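Local atomic coordinates of putative transcriptional regulator (Streptomyces coelicolor A3, PDB entry 2RA5), a protein that probably binds DNA and regulates transcription as a GntR-family regulator, with a UTRA domain that holds a tartaric acid molecule in the crystal. Residues E200-D205 with T229-P234. Residues are numbered along the deposited sequence; the frame is centred on the assembly and turned at random.
Sequences ERLGED and THTYRP
Arg-233 and Glu-204 form a salt bridge where helix 196-202 of the UTRA domain ends in a Schellman motif and packs on the six-stranded antiparallel sheet; Arg-233 lies just past the end of strand 224-232. The pair illustrates how one arginine can serve several acceptors at once. Its NE and NH1 converge side-on on a single carboxylate oxygen: NH1 lies 2.9 Å from Glu-204 OE2 and meets it nearly along the C-O direction, whereas NE comes from above the carboxylate plane. The two planes are almost perpendicular, 83° apart, and both bonds are bent. The third nitrogen, NH2, turns to strand 145-154, bonding the carboxylate of Glu-145 and the carbonyl of Pro-146, so all three nitrogens have acceptors, and the positive charge is probably shared between two glutamates. A bend at chi3 (61°) swings the guanidinium round so that the carbonyl oxygens of Leu-202 and Gly-203 lie over one of its faces. The aliphatic stem packs on Leu-202, whose CB is 3.9 Å from Arg-233 CG. A leucine in place of Arg-233 would probably leave both Glu-204 and Glu-145 without their cationic mate. Gly-203, at positive phi, closes the helix, its N bonding Glu-200 O at 3.1 Å. Two residues back from Arg-233, within the strand, Thr-231 OG1, weakly bonded to the carbonyl of Tyr-149, sits 4.1 Å from Leu-202 CD1.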
loop_
_atom_site.group_PDB
_atom_site.type_symbol
_atom_site.label_atom_id
_atom_site.label_comp_id
_atom_site.label_asym_id
_atom_site.label_seq_id
_atom_site.Cartn_x
_atom_site.Cartn_y
_atom_site.Cartn_z
ATOM N N GLU A 200 -14.261 14.992 8.437
ATOM C CA GLU A 200 -14.109 16.067 9.421
ATOM C C GLU A 200 -12.814 15.955 10.236
ATOM O O GLU A 200 -12.021 16.900 10.292
ATOM C CB GLU A 200 -15.321 16.130 10.360
ATOM C CG GLU A 200 -16.455 17.016 9.855
ATOM C CD GLU A 200 -17.481 17.336 10.934
ATOM O OE1 GLU A 200 -17.659 16.504 11.853
ATOM O OE2 GLU A 200 -18.108 18.421 10.860
ATOM N N ARG A 201 -12.607 14.795 10.857
ATOM C CA ARG A 201 -11.448 14.559 11.722
ATOM C C ARG A 201 -10.130 14.962 11.066
ATOM O O ARG A 201 -9.178 15.349 11.750
ATOM C CB ARG A 201 -11.377 13.081 12.137
ATOM C CG ARG A 201 -12.675 12.503 12.696
ATOM C CD ARG A 201 -12.597 10.981 12.838
ATOM N NE ARG A 201 -13.922 10.368 12.930
ATOM C CZ ARG A 201 -14.147 9.058 12.878
ATOM N NH1 ARG A 201 -13.130 8.217 12.734
ATOM N NH2 ARG A 201 -15.387 8.589 12.963
ATOM N N LEU A 202 -10.082 14.871 9.740
ATOM C CA LEU A 202 -8.835 15.050 9.001
ATOM C C LEU A 202 -8.743 16.390 8.263
ATOM O O LEU A 202 -7.657 16.797 7.856
ATOM C CB LEU A 202 -8.610 13.875 8.036
ATOM C CG LEU A 202 -8.164 12.525 8.617
ATOM C CD1 LEU A 202 -8.214 11.413 7.562
ATOM C CD2 LEU A 202 -6.773 12.626 9.250
ATOM N N GLY A 203 -9.875 17.071 8.096
ATOM C CA GLY A 203 -9.902 18.369 7.436
ATOM C C GLY A 203 -10.191 18.250 5.953
ATOM O O GLY A 203 -9.611 18.962 5.127
ATOM N N GLU A 204 -11.100 17.345 5.616
ATOM C CA GLU A 204 -11.373 17.012 4.225
ATOM C C GLU A 204 -12.876 16.911 3.965
ATOM O O GLU A 204 -13.662 16.629 4.876
ATOM C CB GLU A 204 -10.706 15.680 3.885
ATOM C CG GLU A 204 -10.284 15.529 2.433
ATOM C CD GLU A 204 -8.775 15.544 2.250
ATOM O OE1 GLU A 204 -8.283 14.736 1.432
ATOM O OE2 GLU A 204 -8.085 16.342 2.927
ATOM N N ASP A 205 -13.276 17.130 2.718
ATOM C CA ASP A 205 -14.690 17.042 2.349
ATOM C C ASP A 205 -15.163 15.601 2.296
ATOM O O ASP A 205 -14.453 14.724 1.808
ATOM C CB ASP A 205 -14.943 17.688 0.989
ATOM C CG ASP A 205 -14.369 19.083 0.895
ATOM O OD1 ASP A 205 -14.171 19.727 1.947
ATOM O OD2 ASP A 205 -14.114 19.536 -0.237
ATOM N N THR A 229 -7.083 -0.059 12.303
ATOM C CA THR A 229 -7.859 0.334 11.143
ATOM C C THR A 229 -7.604 1.833 10.951
ATOM O O THR A 229 -7.982 2.659 11.784
ATOM C CB THR A 229 -9.367 -0.064 11.311
ATOM O OG1 THR A 229 -10.035 -0.030 10.047
ATOM C CG2 THR A 229 -10.107 0.811 12.350
ATOM N N HIS A 230 -6.915 2.169 9.865
ATOM C CA HIS A 230 -6.375 3.511 9.694
ATOM C C HIS A 230 -6.800 4.182 8.401
ATOM O O HIS A 230 -7.055 3.517 7.400
ATOM C CB HIS A 230 -4.852 3.455 9.725
ATOM C CG HIS A 230 -4.293 2.701 10.881
ATOM N ND1 HIS A 230 -3.309 1.755 10.747
ATOM C CD2 HIS A 230 -4.580 2.754 12.211
ATOM C CE1 HIS A 230 -2.998 1.258 11.929
ATOM N NE2 HIS A 230 -3.764 1.861 12.837
ATOM N N THR A 231 -6.852 5.514 8.445
ATOM C CA THR A 231 -7.093 6.369 7.279
ATOM C C THR A 231 -5.979 7.405 7.128
ATOM O O THR A 231 -5.450 7.932 8.116
ATOM C CB THR A 231 -8.411 7.133 7.404
ATOM O OG1 THR A 231 -8.573 7.557 8.766
ATOM C CG2 THR A 231 -9.576 6.257 7.003
ATOM N N TYR A 232 -5.629 7.700 5.884
ATOM C CA TYR A 232 -4.574 8.667 5.604
ATOM C C TYR A 232 -5.003 9.634 4.518
ATOM O O TYR A 232 -5.548 9.208 3.488
ATOM C CB TYR A 232 -3.318 7.953 5.123
ATOM C CG TYR A 232 -2.872 6.816 5.996
ATOM C CD1 TYR A 232 -3.407 5.546 5.839
ATOM C CD2 TYR A 232 -1.900 7.008 6.975
ATOM C CE1 TYR A 232 -2.994 4.498 6.642
ATOM C CE2 TYR A 232 -1.484 5.971 7.779
ATOM C CZ TYR A 232 -2.030 4.714 7.615
ATOM O OH TYR A 232 -1.606 3.673 8.423
ATOM N N ARG A 233 -4.739 10.922 4.742
ATOM C CA ARG A 233 -4.924 11.951 3.705
ATOM C C ARG A 233 -3.907 11.751 2.583
ATOM O O ARG A 233 -2.706 11.953 2.803
ATOM C CB ARG A 233 -4.735 13.347 4.301
ATOM C CG ARG A 233 -5.613 13.643 5.505
ATOM C CD ARG A 233 -5.467 15.092 5.915
ATOM N NE ARG A 233 -5.871 15.996 4.845
ATOM C CZ ARG A 233 -5.481 17.261 4.750
ATOM N NH1 ARG A 233 -5.908 18.006 3.740
ATOM N NH2 ARG A 233 -4.668 17.780 5.662
ATOM N N PRO A 234 -4.375 11.321 1.390
ATOM C CA PRO A 234 -3.475 10.950 0.281
ATOM C C PRO A 234 -2.552 12.080 -0.186
ATOM O O PRO A 234 -1.483 11.804 -0.725
ATOM C CB PRO A 234 -4.442 10.518 -0.844
ATOM C CG PRO A 234 -5.789 11.053 -0.422
ATOM C CD PRO A 234 -5.773 10.982 1.076
#